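Local coordinates for rhodanese domain-containing protein (Thermoplasma volcanium GSS1, PDB 3GK5), which is of unknown function but carries a rhodanese-like domain, a fold that in active relatives transfers sulfur from donors such as thiosulfate, at residues Q90-I93 and Y97-V100; A70-L75 and I82-G87; P26-F31 and G65-A70; E47-L52 and S76-N81. All blocks are in the same frame, centred on the assembly; numbering follows the deposited sequence.

Contact 1: Q90-I93 and Y97-V100; sequences QSWI and YPVV
Trp92 and Tyr97 meet where the chain, on leaving helix 88-94 of the rhodanese-like fold, turns to run across the end of that helix. Tyr97 CB sits over one face of the indole, 3.4 Å from the centroid of the five-membered ring and 16° off its normal, a CH-pi contact. The Tyr97 ring is tipped obliquely to the six-membered ring, their centroids 5.0 Å apart. At the indole edge, Trp92 NE1 donates to Pro98 O at 3.0 Å with an N-H...O angle of 140°. The acceptor lies in the indole plane, although the donor stands well above the plane of the carbonyl. This bond limits the ring's rotation; CZ2 lies near Pro98 CG. The indole is placed by a first torsion that puts CG opposite the backbone N (chi1 167°). On the backbone side, Tyr97 N gives a weak bond to Trp92 O at 3.2 Å. Further out, Tyr12 of helix 8-13 touches Trp92 and Pro98 and meets the Tyr97 ring, while Ile34 packs on Trp92. A water bridges the two segments, donating to Ile93 O at 2.9 Å and to Tyr97 O at 2.8 Å.

Contact 2: A70-L75 and I82-G87; sequences AAVEFL and IVDVEG
The flat group in this contact is the carboxylate of Asp84, and Val72 meets its stem more closely than its oxygens: Val72 CG2 lies 3.5 Å from Asp84 CB but 4.1 Å from Asp84 OD1. The two side chains cross at about a right angle. Asp84 CG is swung opposite its own backbone N (chi1 -177°), which carries the oxygens past the valine to polar partners: OD1 is hydrogen-bonded to Ser68 OG and OD2 to Tyr3 OH. Each oxygen of this buried acid has a polar partner, while the Val72 methyl packs against its CB. The other branch of the valine turns to Ile82. Val72 CG1 and Ile82 CG1 are 3.8 Å apart, the side chains sliding past each other in opposite directions. Ile82 CD1 also rests 3.8 Å from Val72 O, against the helix backbone. A turn further along, Leu75 CB meets Ile82 CG2 at 4.2 Å, so the isoleucine spans two helical positions. No hydrogen bond joins the segments. The axes run antiparallel, at 170° with a closest approach of 8.0 Å, as expected for the second half of the beta-alpha-beta unit formed by strand 58-61, helix 66-76 and strand 82-85. Val60 of strand 58-61 also packs on Val72, Ile6 of strand 5-6 touches Val83 from the next strand over, and Leu45 of helix 42-48 touches Ala71.

Contact 3: P26-F31 and G65-A70; sequences PFELIF and GNRSAA
Glu28 reaches across to Arg67 over a CA-CA separation of 13.3 Å, and these two side chains make the whole contact. From CB, which points toward 65-70, the glutamate leaves with CG anti to its carbonyl carbon (chi1 -68°). Its CG lies 3.4 Å above the ring plane of Phe27, displaced toward the ring's rim, so the aliphatic stem is flanked by its own sequence neighbour. Beyond CG the chain is extended and delivers CD to the edge of the Arg67 guanidinium. There OE1 accepts from Arg67 NH2 at 3.0 Å, nearly straight at 175°, and also from the backbone N of Glu25. Helix 66-76, which bears the arginine, follows what is probably the active-site loop: Cys62, touched by Arg67, matches the position of the sulfur-accepting cysteine in active rhodaneses, and Arg67 the arginine that ends the loop. The salt bridge thus ties the rim of this probable active site to the short, weakly bonded helix 26-29. At the other branch, Glu28 OE2 takes Arg67 NH1 at 3.1 Å with an N-H...O angle of 159°. Each oxygen uses its syn lone pair, giving an end-on, two-nitrogen grip with the carboxylate and guanidinium nearly coplanar. Two nearly parallel bonds of this kind resist rotation of either group about its terminal torsion. The arginine bends at chi3, while its NE is hydrogen-bonded outside both segments.

Contact 4: E47-L52 and S76-N81; sequences EKWKIL and SQLGLN
Trp49 presents a face of its indole to Leu78, whose CD1 stands 3.5 Å from the centroid of the six-membered ring and only 4° off the ring normal. That places the methyl squarely over the ring centre, a CH-pi contact; its distances to the six ring carbons fall in a narrow range, beginning with 3.7 Å from Leu78 CD1 to Trp49 CE2. Leu78 CB follows behind the methyl, 4.1 Å from Trp49 CH2. On the opposite face Lys50 CG lies toward the rim, near NE1. Trp49 CG lies between the backbone N and the carbonyl carbon (chi1 70°), and this torsion turns the indole broadside to 76-81. Leu80 approaches differently: its CD1 comes obliquely to the ring, 4.0 Å from Trp49 CE3. The same methyl is 4.0 Å from Leu52 CD2, where the two leucines cross at about a right angle, so Leu80 CD1 fits between Trp49 and Leu52. Leu75 of helix 66-76 touches Trp49, Leu52 and Leu80 and continues this apolar cluster towards the interior. No hydrogen bond crosses the segments; the contact is apolar packing throughout. Leu78 sits within a type I turn from Ser76 to Gly79, and Leu80 follows it. A probable hydrogen bond between Leu80 N and Leu75 O and a weak one from Gly79 N to Ser76 O, with Gly79 as C-prime at positive phi (74°), make the Schellman motif that ends helix 66-76. The Leu80-Leu75 packing is the apolar contact that commonly accompanies this helix C-cap.

In the fold
Helix 66-76 links three of the contacts. Its start supplies the arginine of contact 3, its middle packs on strand 82-85 in contact 2, and its capped end leads into contact 4. Contact 2 is fully buried and apolar apart from Asp84, which reaches into segment 65-70 and so joins contacts 2 and 3. Contacts 3 and 4 are at the surface, one a salt bridge and the other aromatic-aliphatic packing; contact 4 joins contact 2 through Leu75. Contact 1, also a surface contact, lies about 25 Å from contact 4 between centres, across the chain's centre, and adds an indole-to-carbonyl bond and a water bridge to its aromatic packing.

Contact 1: Q90-I93 and Y97-V100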
# COMPACT_ATOMS: atom_id res chain seq x y z
N GLN A 90 6.74 -8.03 1.57
CA GLN A 90 7.67 -9.09 1.90
C GLN A 90 7.11 -9.79 3.13
O GLN A 90 6.92 -11.00 3.14
CB GLN A 90 9.05 -8.52 2.21
CG GLN A 90 10.02 -9.53 2.83
CD GLN A 90 11.33 -8.90 3.29
OE1 GLN A 90 11.33 -7.94 4.07
NE2 GLN A 90 12.45 -9.45 2.83
N SER A 91 6.82 -9.00 4.17
CA SER A 91 6.28 -9.52 5.41
C SER A 91 4.95 -10.21 5.14
O SER A 91 4.68 -11.29 5.66
CB SER A 91 6.07 -8.37 6.40
OG SER A 91 5.34 -8.79 7.54
N TRP A 92 4.12 -9.57 4.33
CA TRP A 92 2.82 -10.11 3.97
C TRP A 92 2.93 -11.54 3.44
O TRP A 92 2.14 -12.42 3.81
CB TRP A 92 2.17 -9.19 2.94
CG TRP A 92 0.98 -9.74 2.24
CD1 TRP A 92 0.97 -10.61 1.18
CD2 TRP A 92 -0.39 -9.46 2.53
NE1 TRP A 92 -0.31 -10.88 0.80
CE2 TRP A 92 -1.17 -10.18 1.61
CE3 TRP A 92 -1.03 -8.66 3.49
CZ2 TRP A 92 -2.57 -10.13 1.61
CZ3 TRP A 92 -2.42 -8.61 3.49
CH2 TRP A 92 -3.18 -9.35 2.55
N ILE A 93 3.93 -11.77 2.58
CA ILE A 93 4.17 -13.08 1.99
C ILE A 93 4.80 -14.05 2.99
O ILE A 93 4.43 -15.22 3.07
CB ILE A 93 5.08 -12.96 0.74
CG1 ILE A 93 4.30 -12.23 -0.36
CG2 ILE A 93 5.56 -14.34 0.28
CD1 ILE A 93 5.08 -12.05 -1.64
N TYR A 97 0.33 -14.95 3.24
CA TYR A 97 -0.91 -14.31 2.87
C TYR A 97 -1.11 -14.33 1.36
O TYR A 97 -0.15 -14.27 0.59
CB TYR A 97 -0.96 -12.89 3.42
CG TYR A 97 -1.27 -12.84 4.90
CD1 TYR A 97 -0.41 -12.21 5.80
CD2 TYR A 97 -2.44 -13.41 5.40
CE1 TYR A 97 -0.71 -12.12 7.15
CE2 TYR A 97 -2.75 -13.33 6.76
CZ TYR A 97 -1.89 -12.68 7.62
OH TYR A 97 -2.24 -12.56 8.95
N PRO A 98 -2.36 -14.44 0.92
CA PRO A 98 -2.72 -14.49 -0.50
C PRO A 98 -2.20 -13.34 -1.35
O PRO A 98 -2.37 -12.16 -1.03
CB PRO A 98 -4.24 -14.56 -0.46
CG PRO A 98 -4.58 -13.76 0.75
CD PRO A 98 -3.57 -14.27 1.75
N VAL A 99 -1.57 -13.71 -2.46
CA VAL A 99 -1.02 -12.75 -3.39
C VAL A 99 -1.42 -13.18 -4.81
O VAL A 99 -1.56 -14.38 -5.08
CB VAL A 99 0.53 -12.65 -3.22
CG1 VAL A 99 1.24 -13.70 -4.06
CG2 VAL A 99 0.98 -11.26 -3.55
N VAL A 100 -1.61 -12.21 -5.69
CA VAL A 100 -2.01 -12.46 -7.07
C VAL A 100 -0.90 -12.28 -8.10
O VAL A 100 -0.07 -11.38 -7.98
CB VAL A 100 -3.17 -11.53 -7.47
CG1 VAL A 100 -3.51 -11.74 -8.94
CG2 VAL A 100 -4.38 -11.80 -6.60
O HOH W 1 2.24 -15.61 1.14

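Contact 2: A70-L75 and I82-G87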
# COMPACT_ATOMS: atom_id res chain seq x y z
N ALA A 70 7.59 6.85 3.42
CA ALA A 70 7.74 8.18 2.86
C ALA A 70 6.46 8.66 2.16
O ALA A 70 6.14 9.85 2.17
CB ALA A 70 8.91 8.21 1.90
N ALA A 71 5.72 7.72 1.58
CA ALA A 71 4.47 8.05 0.90
C ALA A 71 3.40 8.45 1.92
O ALA A 71 2.61 9.36 1.69
CB ALA A 71 3.99 6.87 0.07
N VAL A 72 3.37 7.76 3.05
CA VAL A 72 2.38 8.06 4.06
C VAL A 72 2.52 9.46 4.62
O VAL A 72 1.54 10.17 4.76
CB VAL A 72 2.45 7.06 5.21
CG1 VAL A 72 1.47 7.46 6.29
CG2 VAL A 72 2.12 5.66 4.69
N GLU A 73 3.75 9.86 4.94
CA GLU A 73 4.01 11.19 5.50
C GLU A 73 3.57 12.27 4.52
O GLU A 73 3.18 13.36 4.91
CB GLU A 73 5.50 11.35 5.80
CG GLU A 73 5.86 11.39 7.28
CD GLU A 73 5.44 12.69 7.95
OE1 GLU A 73 4.23 12.90 8.14
OE2 GLU A 73 6.33 13.51 8.27
N PHE A 74 3.63 11.95 3.23
CA PHE A 74 3.24 12.88 2.18
C PHE A 74 1.73 12.99 2.05
O PHE A 74 1.17 14.08 2.09
CB PHE A 74 3.85 12.41 0.86
CG PHE A 74 3.50 13.28 -0.32
CD1 PHE A 74 3.92 14.60 -0.38
CD2 PHE A 74 2.75 12.76 -1.37
CE1 PHE A 74 3.59 15.40 -1.48
CE2 PHE A 74 2.41 13.55 -2.47
CZ PHE A 74 2.84 14.88 -2.53
N LEU A 75 1.05 11.86 1.91
CA LEU A 75 -0.40 11.87 1.75
C LEU A 75 -1.16 12.16 3.04
O LEU A 75 -2.33 12.53 3.00
CB LEU A 75 -0.87 10.52 1.18
CG LEU A 75 -0.15 10.02 -0.07
CD1 LEU A 75 -0.60 8.60 -0.35
CD2 LEU A 75 -0.46 10.93 -1.26
N ILE A 82 -4.84 7.42 5.08
CA ILE A 82 -3.95 6.33 4.67
C ILE A 82 -3.13 5.83 5.84
O ILE A 82 -2.90 6.55 6.81
CB ILE A 82 -2.96 6.76 3.55
CG1 ILE A 82 -1.72 7.43 4.15
CG2 ILE A 82 -3.64 7.70 2.56
CD1 ILE A 82 -1.98 8.74 4.86
N VAL A 83 -2.68 4.58 5.74
CA VAL A 83 -1.88 3.95 6.78
C VAL A 83 -0.70 3.24 6.13
O VAL A 83 -0.78 2.87 4.96
CB VAL A 83 -2.70 2.92 7.55
CG1 VAL A 83 -3.85 3.61 8.27
CG2 VAL A 83 -3.24 1.89 6.57
N ASP A 84 0.38 3.04 6.87
CA ASP A 84 1.57 2.36 6.35
C ASP A 84 1.52 0.88 6.74
O ASP A 84 1.13 0.55 7.86
CB ASP A 84 2.84 3.02 6.92
CG ASP A 84 4.13 2.43 6.36
OD1 ASP A 84 4.20 2.19 5.14
OD2 ASP A 84 5.08 2.22 7.15
N VAL A 85 1.88 -0.01 5.82
CA VAL A 85 1.87 -1.44 6.10
C VAL A 85 3.26 -1.93 6.52
O VAL A 85 4.21 -1.91 5.72
CB VAL A 85 1.41 -2.27 4.87
CG1 VAL A 85 1.39 -3.75 5.21
CG2 VAL A 85 0.04 -1.81 4.40
N GLU A 86 3.37 -2.37 7.76
CA GLU A 86 4.63 -2.85 8.32
C GLU A 86 5.21 -4.07 7.63
O GLU A 86 4.51 -5.05 7.37
CB GLU A 86 4.42 -3.15 9.81
CG GLU A 86 3.78 -2.00 10.56
CD GLU A 86 3.16 -2.41 11.88
OE1 GLU A 86 2.61 -1.52 12.57
OE2 GLU A 86 3.22 -3.61 12.22
N GLY A 87 6.51 -4.01 7.33
CA GLY A 87 7.19 -5.12 6.69
C GLY A 87 7.06 -5.19 5.18
O GLY A 87 7.74 -5.99 4.53

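Contact 3: P26-F31 and G65-A70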
# COMPACT_ATOMS: atom_id res chain seq x y z
N PRO A 26 6.18 -0.90 -11.31
CA PRO A 26 5.38 -1.89 -12.03
C PRO A 26 5.98 -3.28 -12.26
O PRO A 26 5.26 -4.28 -12.21
CB PRO A 26 5.02 -1.17 -13.33
CG PRO A 26 6.11 -0.13 -13.47
CD PRO A 26 6.29 0.35 -12.07
N PHE A 27 7.29 -3.35 -12.49
CA PHE A 27 7.93 -4.65 -12.73
C PHE A 27 7.97 -5.50 -11.48
O PHE A 27 8.20 -6.70 -11.56
CB PHE A 27 9.37 -4.47 -13.24
CG PHE A 27 10.35 -3.99 -12.20
CD1 PHE A 27 10.94 -4.88 -11.30
CD2 PHE A 27 10.70 -2.64 -12.13
CE1 PHE A 27 11.88 -4.43 -10.36
CE2 PHE A 27 11.63 -2.18 -11.20
CZ PHE A 27 12.22 -3.08 -10.31
N GLU A 28 7.74 -4.89 -10.34
CA GLU A 28 7.77 -5.61 -9.08
C GLU A 28 6.48 -6.34 -8.81
O GLU A 28 6.47 -7.33 -8.08
CB GLU A 28 8.06 -4.64 -7.93
CG GLU A 28 9.46 -4.06 -7.94
CD GLU A 28 9.71 -3.06 -6.83
OE1 GLU A 28 9.53 -1.84 -7.07
OE2 GLU A 28 10.07 -3.49 -5.72
N LEU A 29 5.38 -5.87 -9.38
CA LEU A 29 4.09 -6.51 -9.14
C LEU A 29 3.90 -7.80 -9.92
O LEU A 29 3.05 -8.62 -9.56
CB LEU A 29 2.94 -5.54 -9.45
CG LEU A 29 2.54 -4.60 -8.31
CD1 LEU A 29 3.68 -3.67 -7.98
CD2 LEU A 29 1.28 -3.79 -8.70
N ILE A 30 4.68 -8.01 -10.96
CA ILE A 30 4.53 -9.23 -11.73
C ILE A 30 4.93 -10.43 -10.87
O ILE A 30 4.61 -11.57 -11.20
CB ILE A 30 5.37 -9.18 -13.02
CG1 ILE A 30 6.85 -9.32 -12.70
CG2 ILE A 30 5.14 -7.87 -13.73
CD1 ILE A 30 7.31 -10.77 -12.70
N PHE A 31 5.62 -10.17 -9.77
CA PHE A 31 6.03 -11.26 -8.90
C PHE A 31 5.02 -11.51 -7.78
O PHE A 31 5.19 -12.41 -6.96
CB PHE A 31 7.42 -10.97 -8.32
CG PHE A 31 8.51 -10.94 -9.37
CD1 PHE A 31 8.85 -12.09 -10.08
CD2 PHE A 31 9.21 -9.76 -9.64
CE1 PHE A 31 9.85 -12.05 -11.05
CE2 PHE A 31 10.21 -9.72 -10.60
CZ PHE A 31 10.54 -10.87 -11.31
N GLY A 65 8.95 -1.57 3.17
CA GLY A 65 8.38 -0.53 4.01
C GLY A 65 9.10 0.80 4.01
O GLY A 65 8.64 1.77 4.62
N ASN A 66 10.24 0.86 3.34
CA ASN A 66 11.02 2.09 3.29
C ASN A 66 10.37 3.16 2.41
O ASN A 66 10.41 4.34 2.73
CB ASN A 66 12.43 1.77 2.81
CG ASN A 66 12.51 0.40 2.14
OD1 ASN A 66 12.00 0.20 1.04
ND2 ASN A 66 13.15 -0.55 2.82
N ARG A 67 9.78 2.73 1.30
CA ARG A 67 9.13 3.65 0.36
C ARG A 67 7.70 3.99 0.78
O ARG A 67 7.22 5.10 0.56
CB ARG A 67 9.15 3.05 -1.05
CG ARG A 67 10.55 2.88 -1.63
CD ARG A 67 10.54 2.10 -2.94
NE ARG A 67 10.22 0.69 -2.71
CZ ARG A 67 10.03 -0.21 -3.67
NH1 ARG A 67 9.74 -1.46 -3.35
NH2 ARG A 67 10.13 0.14 -4.96
N SER A 68 7.02 3.02 1.38
CA SER A 68 5.66 3.24 1.83
C SER A 68 5.66 4.31 2.93
O SER A 68 4.82 5.21 2.93
CB SER A 68 5.07 1.94 2.38
OG SER A 68 5.93 1.40 3.37
N ALA A 69 6.62 4.23 3.85
CA ALA A 69 6.72 5.19 4.95
C ALA A 69 6.77 6.62 4.44
O ALA A 69 6.08 7.49 4.97
CB ALA A 69 7.95 4.90 5.79
N ALA A 70 7.59 6.85 3.42
CA ALA A 70 7.74 8.18 2.86
C ALA A 70 6.46 8.66 2.16
O ALA A 70 6.14 9.85 2.17
CB ALA A 70 8.91 8.21 1.90

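Contact 4: E47-L52 and S76-N81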
# COMPACT_ATOMS: atom_id res chain seq x y z
N GLU A 47 2.76 13.35 -8.77
CA GLU A 47 1.92 13.88 -9.84
C GLU A 47 0.57 13.22 -10.00
O GLU A 47 -0.35 13.80 -10.57
CB GLU A 47 2.64 13.79 -11.20
CG GLU A 47 3.92 14.59 -11.34
CD GLU A 47 5.16 13.81 -10.93
OE1 GLU A 47 5.34 12.67 -11.41
OE2 GLU A 47 5.96 14.34 -10.13
N LYS A 48 0.42 12.00 -9.50
CA LYS A 48 -0.85 11.31 -9.67
C LYS A 48 -1.56 10.86 -8.40
O LYS A 48 -2.31 9.89 -8.41
CB LYS A 48 -0.65 10.13 -10.61
CG LYS A 48 0.06 10.53 -11.90
CD LYS A 48 -0.28 9.61 -13.07
CE LYS A 48 0.16 8.18 -12.82
NZ LYS A 48 -0.16 7.31 -13.99
N TRP A 49 -1.34 11.58 -7.30
CA TRP A 49 -1.98 11.22 -6.05
C TRP A 49 -3.39 11.81 -6.01
O TRP A 49 -4.20 11.47 -5.14
CB TRP A 49 -1.19 11.78 -4.87
CG TRP A 49 -1.26 13.26 -4.76
CD1 TRP A 49 -0.43 14.17 -5.35
CD2 TRP A 49 -2.23 14.02 -4.04
NE1 TRP A 49 -0.82 15.45 -5.04
CE2 TRP A 49 -1.93 15.38 -4.24
CE3 TRP A 49 -3.34 13.67 -3.25
CZ2 TRP A 49 -2.69 16.41 -3.67
CZ3 TRP A 49 -4.10 14.70 -2.68
CH2 TRP A 49 -3.77 16.05 -2.89
N LYS A 50 -3.68 12.69 -6.96
CA LYS A 50 -4.97 13.35 -7.05
C LYS A 50 -6.04 12.35 -7.44
O LYS A 50 -7.23 12.56 -7.21
CB LYS A 50 -4.89 14.49 -8.07
CG LYS A 50 -3.64 15.37 -7.90
CD LYS A 50 -3.67 16.67 -8.71
CE LYS A 50 -3.86 16.45 -10.21
NZ LYS A 50 -5.27 16.13 -10.58
N ILE A 51 -5.59 11.24 -8.00
CA ILE A 51 -6.50 10.18 -8.44
C ILE A 51 -7.05 9.40 -7.25
O ILE A 51 -7.96 8.60 -7.40
CB ILE A 51 -5.77 9.22 -9.38
CG1 ILE A 51 -4.92 10.03 -10.37
CG2 ILE A 51 -6.77 8.35 -10.12
CD1 ILE A 51 -4.01 9.19 -11.25
N LEU A 52 -6.49 9.66 -6.07
CA LEU A 52 -6.91 8.98 -4.86
C LEU A 52 -8.21 9.54 -4.27
O LEU A 52 -8.41 10.75 -4.22
CB LEU A 52 -5.80 9.07 -3.81
CG LEU A 52 -4.71 8.00 -3.85
CD1 LEU A 52 -4.56 7.41 -5.23
CD2 LEU A 52 -3.41 8.60 -3.37
N SER A 76 -0.49 12.00 4.18
CA SER A 76 -1.13 12.25 5.46
C SER A 76 -1.36 13.74 5.68
O SER A 76 -2.35 14.15 6.27
CB SER A 76 -0.28 11.70 6.61
OG SER A 76 0.85 12.53 6.84
N GLN A 77 -0.43 14.55 5.19
CA GLN A 77 -0.55 15.99 5.36
C GLN A 77 -1.51 16.58 4.33
O GLN A 77 -1.87 17.74 4.42
CB GLN A 77 0.82 16.66 5.22
CG GLN A 77 1.92 16.04 6.08
CD GLN A 77 3.27 16.70 5.86
OE1 GLN A 77 3.44 17.89 6.12
NE2 GLN A 77 4.24 15.93 5.37
N LEU A 78 -1.91 15.77 3.36
CA LEU A 78 -2.83 16.23 2.34
C LEU A 78 -4.27 15.86 2.70
O LEU A 78 -5.17 15.91 1.86
CB LEU A 78 -2.47 15.64 0.97
CG LEU A 78 -1.09 15.99 0.43
CD1 LEU A 78 -0.77 15.12 -0.76
CD2 LEU A 78 -1.03 17.47 0.06
N GLY A 79 -4.46 15.45 3.95
CA GLY A 79 -5.78 15.09 4.43
C GLY A 79 -6.35 13.77 3.95
O GLY A 79 -7.56 13.60 3.88
N LEU A 80 -5.47 12.82 3.63
CA LEU A 80 -5.92 11.52 3.18
C LEU A 80 -5.86 10.50 4.29
O LEU A 80 -4.95 10.49 5.12
CB LEU A 80 -5.09 11.02 1.99
CG LEU A 80 -5.44 11.57 0.61
CD1 LEU A 80 -4.40 11.12 -0.38
CD2 LEU A 80 -6.83 11.09 0.19
N ASN A 81 -6.87 9.65 4.32
CA ASN A 81 -6.95 8.61 5.32
C ASN A 81 -6.15 7.40 4.82
O ASN A 81 -6.71 6.49 4.20
CB ASN A 81 -8.42 8.25 5.54
CG ASN A 81 -8.61 7.20 6.60
OD1 ASN A 81 -7.75 7.03 7.47
ND2 ASN A 81 -9.74 6.50 6.55